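Local coordinates for protein SeviL (Septifer virgatus, PDB 6LF2) that binds the saccharides of asialo-GM1 and GM1b, acting as an R-type lectin built on a beta-trefoil fold, at residues F24-L27 with G28-D31; L99-V102 with H103-Y106; Q120-S123 with E124-I127. All blocks are in the same frame, centred on the assembly; numbering follows the deposited sequence.

Contact 1 of 3, residues F24-L27 with G28-D31; sequences FYNL and GRKD. With NGA (2-acetamido-2-deoxy-beta-D-galactopyranose), chain D; GAL (beta-D-galactopyranose), chain C.
N26 and D31 form an antiparallel hydrogen-bonded pair: N26 N gives to D31 O at 2.8 Å, and D31 N returns a nearly straight bond to N26 O (173° at the hydrogen). The chain reverses between them through a type I turn from L27 to K30, closed by a bond from K30 N to L27 O. Inside this loop the N26 side chain acts as a strut. With its CG anti to the backbone N, chi1 -167°, the amide lies against the turn, and N26 OD1 accepts R29 N at 3.1 Å, in the carbonyl plane and on a lone pair. K30 and D31 both face N26, which makes the end of the hairpin between strands 22-26 and 31-35 a G1 beta bulge; the positive phi of K30 (50°) is the conformation such a bulge needs.

The turn delivers R29 to the sugar. Its guanidinium is sandwiched, N26 CB over one face and the acetamido O7 of NGA over the opposite one. R29 NH1 reaches NGA O4 at 2.8 Å, and R29 NH2 reaches NGA O3 at 2.9 Å with a further bond to O4. R29 NH1 also makes a salt bridge with D31 OD2 at 3.0 Å, on the anti side of the carboxylate, which, with the bonds to the sugar, limits the rotation of the planar group.

F24 supplies the apolar floor. NGA C6 sits over the centre of its ring, 3.7 Å from F24 CG. D31 OD2 meets the same ring at its edge, 3.5 Å from F24 CE2, the carboxylate standing almost perpendicular to the ring. N26 ND2 bonds GAL O4 at 3.2 Å and also D42, which with Q43 hydrogen-bonds NGA from the same chain.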
loop_
_atom_site.group_PDB
_atom_site.type_symbol
_atom_site.label_atom_id
_atom_site.label_comp_id
_atom_site.label_asym_id
_atom_site.label_seq_id
_atom_site.Cartn_x
_atom_site.Cartn_y
_atom_site.Cartn_z
ATOM N N PHE B 24 -9.761 -3.329 -6.890
ATOM C CA PHE B 24 -9.813 -4.787 -6.958
ATOM C C PHE B 24 -10.658 -5.219 -8.152
ATOM O O PHE B 24 -11.501 -4.467 -8.644
ATOM C CB PHE B 24 -10.372 -5.402 -5.662
ATOM C CG PHE B 24 -11.847 -5.167 -5.449
ATOM C CD1 PHE B 24 -12.292 -4.042 -4.768
ATOM C CD2 PHE B 24 -12.794 -6.068 -5.939
ATOM C CE1 PHE B 24 -13.659 -3.817 -4.565
ATOM C CE2 PHE B 24 -14.160 -5.840 -5.756
ATOM C CZ PHE B 24 -14.590 -4.714 -5.065
ATOM N N TYR B 25 -10.422 -6.452 -8.608
ATOM C CA TYR B 25 -11.290 -7.083 -9.601
ATOM C C TYR B 25 -11.468 -8.542 -9.204
ATOM O O TYR B 25 -10.499 -9.305 -9.222
ATOM C CB TYR B 25 -10.726 -6.978 -11.019
ATOM C CG TYR B 25 -11.591 -7.714 -12.028
ATOM C CD1 TYR B 25 -12.916 -7.363 -12.200
ATOM C CD2 TYR B 25 -11.083 -8.770 -12.784
ATOM C CE1 TYR B 25 -13.726 -8.033 -13.116
ATOM C CE2 TYR B 25 -11.890 -9.447 -13.701
ATOM C CZ TYR B 25 -13.209 -9.072 -13.852
ATOM O OH TYR B 25 -14.034 -9.728 -14.757
ATOM N N ASN B 26 -12.702 -8.915 -8.861
ATOM C CA ASN B 26 -13.062 -10.294 -8.536
ATOM C C ASN B 26 -13.788 -10.906 -9.729
ATOM O O ASN B 26 -14.933 -10.537 -10.020
ATOM C CB ASN B 26 -13.940 -10.352 -7.287
ATOM C CG ASN B 26 -14.065 -11.761 -6.731
ATOM O OD1 ASN B 26 -14.818 -12.590 -7.259
ATOM N ND2 ASN B 26 -13.328 -12.044 -5.655
ATOM N N LEU B 27 -13.126 -11.853 -10.395
ATOM C CA LEU B 27 -13.691 -12.470 -11.592
ATOM C C LEU B 27 -15.012 -13.175 -11.295
ATOM O O LEU B 27 -15.987 -13.018 -12.039
ATOM C CB LEU B 27 -12.678 -13.445 -12.189
ATOM C CG LEU B 27 -13.146 -14.246 -13.407
ATOM C CD1 LEU B 27 -13.443 -13.309 -14.561
ATOM C CD2 LEU B 27 -12.085 -15.230 -13.793
ATOM N N GLY B 28 -15.071 -13.939 -10.200
ATOM C CA GLY B 28 -16.254 -14.744 -9.931
ATOM C C GLY B 28 -17.505 -13.918 -9.710
ATOM O O GLY B 28 -18.598 -14.308 -10.121
ATOM N N ARG B 29 -17.370 -12.773 -9.048
ATOM C CA ARG B 29 -18.508 -11.894 -8.824
ATOM C C ARG B 29 -18.695 -10.883 -9.945
ATOM O O ARG B 29 -19.647 -10.098 -9.895
ATOM C CB ARG B 29 -18.355 -11.144 -7.494
ATOM C CG ARG B 29 -18.296 -12.033 -6.266
ATOM C CD ARG B 29 -18.677 -11.260 -5.002
ATOM N NE ARG B 29 -17.954 -9.996 -4.870
ATOM C CZ ARG B 29 -16.694 -9.892 -4.456
ATOM N NH1 ARG B 29 -16.116 -8.697 -4.374
ATOM N NH2 ARG B 29 -16.006 -10.984 -4.137
ATOM N N LYS B 30 -17.809 -10.878 -10.939
ATOM C CA LYS B 30 -17.779 -9.841 -11.964
ATOM C C LYS B 30 -17.790 -8.461 -11.315
ATOM O O LYS B 30 -18.584 -7.588 -11.665
ATOM C CB LYS B 30 -18.948 -10.005 -12.935
ATOM C CG LYS B 30 -18.988 -11.364 -13.601
ATOM C CD LYS B 30 -17.692 -11.639 -14.351
ATOM C CE LYS B 30 -17.782 -12.942 -15.141
ATOM N NZ LYS B 30 -19.022 -13.005 -15.969
ATOM N N ASP B 31 -16.911 -8.281 -10.326
ATOM C CA ASP B 31 -16.938 -7.112 -9.452
ATOM C C ASP B 31 -15.635 -6.331 -9.580
ATOM O O ASP B 31 -14.567 -6.829 -9.211
ATOM C CB ASP B 31 -17.173 -7.531 -8.000
ATOM C CG ASP B 31 -17.528 -6.360 -7.106
ATOM O OD1 ASP B 31 -17.747 -5.262 -7.653
ATOM O OD2 ASP B 31 -17.598 -6.537 -5.865
HETATM C C1 NGA D . -15.088 -8.186 -0.321
HETATM C C2 NGA D . -15.249 -9.593 -0.898
HETATM C C3 NGA D . -13.893 -10.222 -1.194
HETATM C C4 NGA D . -13.020 -9.260 -1.999
HETATM C C5 NGA D . -13.012 -7.864 -1.376
HETATM C C6 NGA D . -12.233 -6.861 -2.226
HETATM C C7 NGA D . -17.217 -10.942 -0.400
HETATM C C8 NGA D . -17.769 -12.081 0.408
HETATM N N2 NGA D . -16.044 -10.430 -0.013
HETATM O O3 NGA D . -14.110 -11.379 -1.976
HETATM O O4 NGA D . -13.510 -9.178 -3.327
HETATM O O5 NGA D . -14.340 -7.412 -1.245
HETATM O O6 NGA D . -10.857 -7.133 -2.203
HETATM O O7 NGA D . -17.847 -10.515 -1.367
HETATM C C1 GAL C . -13.178 -12.445 -1.733
HETATM C C2 GAL C . -13.880 -13.753 -2.153
HETATM C C3 GAL C . -12.935 -14.950 -2.059
HETATM C C4 GAL C . -11.679 -14.674 -2.918
HETATM C C5 GAL C . -11.074 -13.350 -2.418
HETATM C C6 GAL C . -9.886 -12.846 -3.197
HETATM O O2 GAL C . -15.028 -14.023 -1.344
HETATM O O3 GAL C . -13.570 -16.148 -2.516
HETATM O O4 GAL C . -11.992 -14.591 -4.335
HETATM O O5 GAL C . -12.032 -12.283 -2.487
HETATM O O6 GAL C . -8.762 -13.635 -2.952
#

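Contact 2 of 3, residues L99-V102 with H103-Y106; sequences LNKV and HKAY
K101 O accepts K104 NZ at 2.6 Å, the ammonium approaching in the carbonyl plane. Two bends in the lysine chain, at chi2 and chi4, fold it back to reach the turn it belongs to. N100 O takes a weak bond from K104 N, while N100 N gives a nearly straight one to A105 O (2.8 Å, 171° at the hydrogen).

The eight residues make the tight reversal joining strands 96-100 and 106-110 of the beta-trefoil, and K104, with a phi of 50°, takes the left-handed backbone conformation that completes it. N100 braces the interior: its OD1 receives H103 N at 3.1 Å, and its amide lies alongside the H103 ring, nearly coplanar with it, OD1 at the ring edge. N100 ND2 is held separately by T81 O. V102 CG1 lies over the face of the H103 imidazole in a CH-pi contact, 3.7 Å from the ring centroid.

At the strand end, L99 CD1 rests on a face of the Y106 ring, 3.8 Å from its centroid. The same methyl touches the backbone at K104 C, 3.4 Å away. The Y106 hydroxyl is hydrogen-bonded to E87.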
loop_
_atom_site.group_PDB
_atom_site.type_symbol
_atom_site.label_atom_id
_atom_site.label_comp_id
_atom_site.label_asym_id
_atom_site.label_seq_id
_atom_site.Cartn_x
_atom_site.Cartn_y
_atom_site.Cartn_z
ATOM N N LEU B 99 -3.729 8.461 -16.025
ATOM C CA LEU B 99 -4.405 9.235 -17.061
ATOM C C LEU B 99 -4.688 8.346 -18.269
ATOM O O LEU B 99 -3.758 7.829 -18.896
ATOM C CB LEU B 99 -3.551 10.438 -17.458
ATOM C CG LEU B 99 -4.074 11.324 -18.589
ATOM C CD1 LEU B 99 -5.401 11.951 -18.178
ATOM C CD2 LEU B 99 -3.037 12.390 -18.920
ATOM N N ASN B 100 -5.965 8.171 -18.584
ATOM C CA ASN B 100 -6.350 7.370 -19.741
ATOM C C ASN B 100 -5.931 8.063 -21.039
ATOM O O ASN B 100 -6.254 9.236 -21.256
ATOM C CB ASN B 100 -7.854 7.138 -19.715
ATOM C CG ASN B 100 -8.307 6.191 -20.801
ATOM O OD1 ASN B 100 -8.891 6.618 -21.794
ATOM N ND2 ASN B 100 -8.039 4.898 -20.621
ATOM N N LYS B 101 -5.225 7.331 -21.914
ATOM C CA LYS B 101 -4.653 7.950 -23.108
ATOM C C LYS B 101 -5.733 8.461 -24.052
ATOM O O LYS B 101 -5.669 9.605 -24.519
ATOM C CB LYS B 101 -3.746 6.966 -23.852
ATOM C CG LYS B 101 -3.182 7.531 -25.177
ATOM C CD LYS B 101 -2.278 6.528 -25.876
ATOM C CE LYS B 101 -1.478 7.161 -27.008
ATOM N NZ LYS B 101 -2.347 7.749 -28.072
ATOM N N VAL B 102 -6.719 7.617 -24.363
ATOM C CA VAL B 102 -7.699 7.964 -25.389
ATOM C C VAL B 102 -8.572 9.118 -24.923
ATOM O O VAL B 102 -8.828 10.069 -25.672
ATOM C CB VAL B 102 -8.538 6.725 -25.758
ATOM C CG1 VAL B 102 -9.778 7.123 -26.562
ATOM C CG2 VAL B 102 -7.687 5.734 -26.549
ATOM N N HIS B 103 -9.009 9.081 -23.670
ATOM C CA HIS B 103 -10.016 10.010 -23.193
ATOM C C HIS B 103 -9.469 11.105 -22.295
ATOM O O HIS B 103 -10.232 11.997 -21.916
ATOM C CB HIS B 103 -11.121 9.249 -22.454
ATOM C CG HIS B 103 -11.871 8.306 -23.340
ATOM N ND1 HIS B 103 -12.799 8.739 -24.262
ATOM C CD2 HIS B 103 -11.811 6.958 -23.469
ATOM C CE1 HIS B 103 -13.284 7.697 -24.915
ATOM N NE2 HIS B 103 -12.705 6.605 -24.451
ATOM N N LYS B 104 -8.185 11.062 -21.953
ATOM C CA LYS B 104 -7.568 12.066 -21.083
ATOM C C LYS B 104 -8.398 12.274 -19.811
ATOM O O LYS B 104 -8.667 13.397 -19.377
ATOM C CB LYS B 104 -7.352 13.378 -21.844
ATOM C CG LYS B 104 -6.416 13.243 -23.059
ATOM C CD LYS B 104 -5.027 12.754 -22.643
ATOM C CE LYS B 104 -4.024 12.803 -23.802
ATOM N NZ LYS B 104 -4.326 11.831 -24.893
ATOM N N ALA B 105 -8.803 11.159 -19.206
ATOM C CA ALA B 105 -9.549 11.156 -17.956
ATOM C C ALA B 105 -8.760 10.386 -16.901
ATOM O O ALA B 105 -8.156 9.351 -17.202
ATOM C CB ALA B 105 -10.942 10.535 -18.139
ATOM N N TYR B 106 -8.761 10.907 -15.671
ATOM C CA TYR B 106 -7.977 10.341 -14.573
ATOM C C TYR B 106 -8.785 9.304 -13.799
ATOM O O TYR B 106 -9.939 9.548 -13.437
ATOM C CB TYR B 106 -7.536 11.446 -13.607
ATOM C CG TYR B 106 -6.610 12.487 -14.183
ATOM C CD1 TYR B 106 -5.264 12.211 -14.389
ATOM C CD2 TYR B 106 -7.081 13.759 -14.497
ATOM C CE1 TYR B 106 -4.413 13.165 -14.912
ATOM C CE2 TYR B 106 -6.236 14.718 -15.013
ATOM C CZ TYR B 106 -4.904 14.419 -15.213
ATOM O OH TYR B 106 -4.053 15.370 -15.732
#

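Contact 3 of 3, residues Q120-S123 with E124-I127; sequences QTES and EKWI
The turn leading into strand 126-130 is tied together by E124, whose carboxylate reaches back over T121. E124 CG stands anti to the carbonyl carbon, chi1 -63°, and the chain runs extended from there, bringing E124 OE1 to T121 N at 2.8 Å. The amide approaches from above the carboxylate plane, 71° out of it. R97 forms a salt bridge with this same E124 OE1 and donates to T121 O, so one arginine grips both partners. E124 N also makes a long, weak bond to T121 O. T121 OG1 packs against E124 CG at 3.4 Å; the hydroxyls of T121 and S123 are both hydrogen-bonded to the D108 carboxylate.

A second tie crosses the turn on the neighbouring residues. K125, fully extended, brings its NZ to E122 OE2 at 2.7 Å in a salt bridge, meeting the syn side of the carboxylate somewhat out of its plane. Water 1 donates to E122 OE1 at 2.7 Å and weakly accepts from K125 NZ, closing a small ring. D92 and E91 also pair with K125 NZ, so the ammonium lies among several acidic groups, which would probably stabilise its charge.

Beyond the turn, buried W126 bonds through NE1 to L107 O. E124-K125-W126 is consistent with a variant, with glutamate in first place, of the Q-x-W motif of R-type beta-trefoil lectins.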
loop_
_atom_site.group_PDB
_atom_site.type_symbol
_atom_site.label_atom_id
_atom_site.label_comp_id
_atom_site.label_asym_id
_atom_site.label_seq_id
_atom_site.Cartn_x
_atom_site.Cartn_y
_atom_site.Cartn_z
ATOM N N GLN B 120 -8.785 17.506 -12.499
ATOM C CA GLN B 120 -7.943 16.979 -11.430
ATOM C C GLN B 120 -8.633 17.174 -10.083
ATOM O O GLN B 120 -9.177 18.247 -9.807
ATOM C CB GLN B 120 -6.572 17.655 -11.429
ATOM C CG GLN B 120 -5.715 17.313 -12.634
ATOM C CD GLN B 120 -4.262 17.674 -12.424
ATOM O OE1 GLN B 120 -3.912 18.351 -11.453
ATOM N NE2 GLN B 120 -3.403 17.222 -13.327
ATOM N N THR B 121 -8.619 16.122 -9.255
ATOM C CA THR B 121 -9.235 16.120 -7.932
ATOM C C THR B 121 -8.323 15.390 -6.955
ATOM O O THR B 121 -7.360 14.730 -7.342
ATOM C CB THR B 121 -10.602 15.421 -7.906
ATOM O OG1 THR B 121 -10.394 14.001 -7.870
ATOM C CG2 THR B 121 -11.443 15.780 -9.132
ATOM N N GLU B 122 -8.666 15.485 -5.672
ATOM C CA GLU B 122 -7.835 14.905 -4.624
ATOM C C GLU B 122 -7.940 13.377 -4.555
ATOM O O GLU B 122 -7.009 12.722 -4.074
ATOM C CB GLU B 122 -8.219 15.543 -3.286
ATOM C CG GLU B 122 -7.118 15.629 -2.258
ATOM C CD GLU B 122 -5.856 16.336 -2.746
ATOM O OE1 GLU B 122 -5.930 17.250 -3.603
ATOM O OE2 GLU B 122 -4.776 15.960 -2.257
ATOM N N SER B 123 -9.034 12.786 -5.037
ATOM C CA SER B 123 -9.223 11.340 -4.993
ATOM C C SER B 123 -8.674 10.617 -6.231
ATOM O O SER B 123 -8.966 9.431 -6.424
ATOM C CB SER B 123 -10.705 11.027 -4.821
ATOM O OG SER B 123 -11.458 11.854 -5.681
ATOM N N GLU B 124 -7.881 11.293 -7.057
ATOM C CA GLU B 124 -7.219 10.685 -8.200
ATOM C C GLU B 124 -5.780 10.292 -7.918
ATOM O O GLU B 124 -5.059 9.914 -8.854
ATOM C CB GLU B 124 -7.240 11.647 -9.395
ATOM C CG GLU B 124 -8.640 11.952 -9.880
ATOM C CD GLU B 124 -8.701 13.180 -10.754
ATOM O OE1 GLU B 124 -7.706 13.935 -10.805
ATOM O OE2 GLU B 124 -9.756 13.378 -11.400
ATOM N N LYS B 125 -5.319 10.414 -6.664
ATOM C CA LYS B 125 -3.916 10.178 -6.333
ATOM C C LYS B 125 -3.753 8.746 -5.843
ATOM O O LYS B 125 -4.406 8.346 -4.874
ATOM C CB LYS B 125 -3.441 11.175 -5.278
ATOM C CG LYS B 125 -3.543 12.625 -5.726
ATOM C CD LYS B 125 -3.180 13.588 -4.615
ATOM C CE LYS B 125 -3.254 15.019 -5.111
ATOM N NZ LYS B 125 -2.819 15.995 -4.057
ATOM N N TRP B 126 -2.914 7.977 -6.535
ATOM C CA TRP B 126 -2.703 6.564 -6.244
ATOM C C TRP B 126 -1.239 6.274 -5.961
ATOM O O TRP B 126 -0.333 6.883 -6.544
ATOM C CB TRP B 126 -3.141 5.666 -7.409
ATOM C CG TRP B 126 -4.543 5.890 -7.872
ATOM C CD1 TRP B 126 -4.954 6.789 -8.821
ATOM C CD2 TRP B 126 -5.720 5.195 -7.441
ATOM N NE1 TRP B 126 -6.308 6.707 -8.988
ATOM C CE2 TRP B 126 -6.808 5.737 -8.159
ATOM C CE3 TRP B 126 -5.962 4.166 -6.516
ATOM C CZ2 TRP B 126 -8.117 5.292 -7.979
ATOM C CZ3 TRP B 126 -7.258 3.727 -6.334
ATOM C CH2 TRP B 126 -8.324 4.285 -7.071
ATOM N N ILE B 127 -1.014 5.301 -5.085
ATOM C CA ILE B 127 0.304 4.731 -4.878
ATOM C C ILE B 127 0.227 3.269 -5.306
ATOM O O ILE B 127 -0.672 2.533 -4.883
ATOM C CB ILE B 127 0.767 4.911 -3.419
ATOM C CG1 ILE B 127 2.181 4.347 -3.223
ATOM C CG2 ILE B 127 -0.246 4.316 -2.447
ATOM C CD1 ILE B 127 2.880 4.903 -1.982
HETATM O O HOH W 1 -4.736 18.097 -5.899
#

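In the fold
Contacts 1 and 2 are both strand-reversing turns on the same plan: an asparagine OD1 holds the amide three residues on, and the next residue is a lysine in left-handed conformation, consistent with the internal repetition of a trefoil. They lie on opposite sides of the chain's centre. All three contacts are partly buried: G28, K30, V102 and K104 are exposed at the turn tips, whereas contact 3 buries E124, K125 and W126 and exposes Q120. Contact 1 faces the glycan; in contact 2 H103 stands where contact 1 has the arginine. Contact 3 relies on carboxylates, leads to I127, which packs on Y13 of the second subunit, and touches contact 2 through a probable Y106 OH to Q120 NE2 hydrogen bond, 3.1 Å.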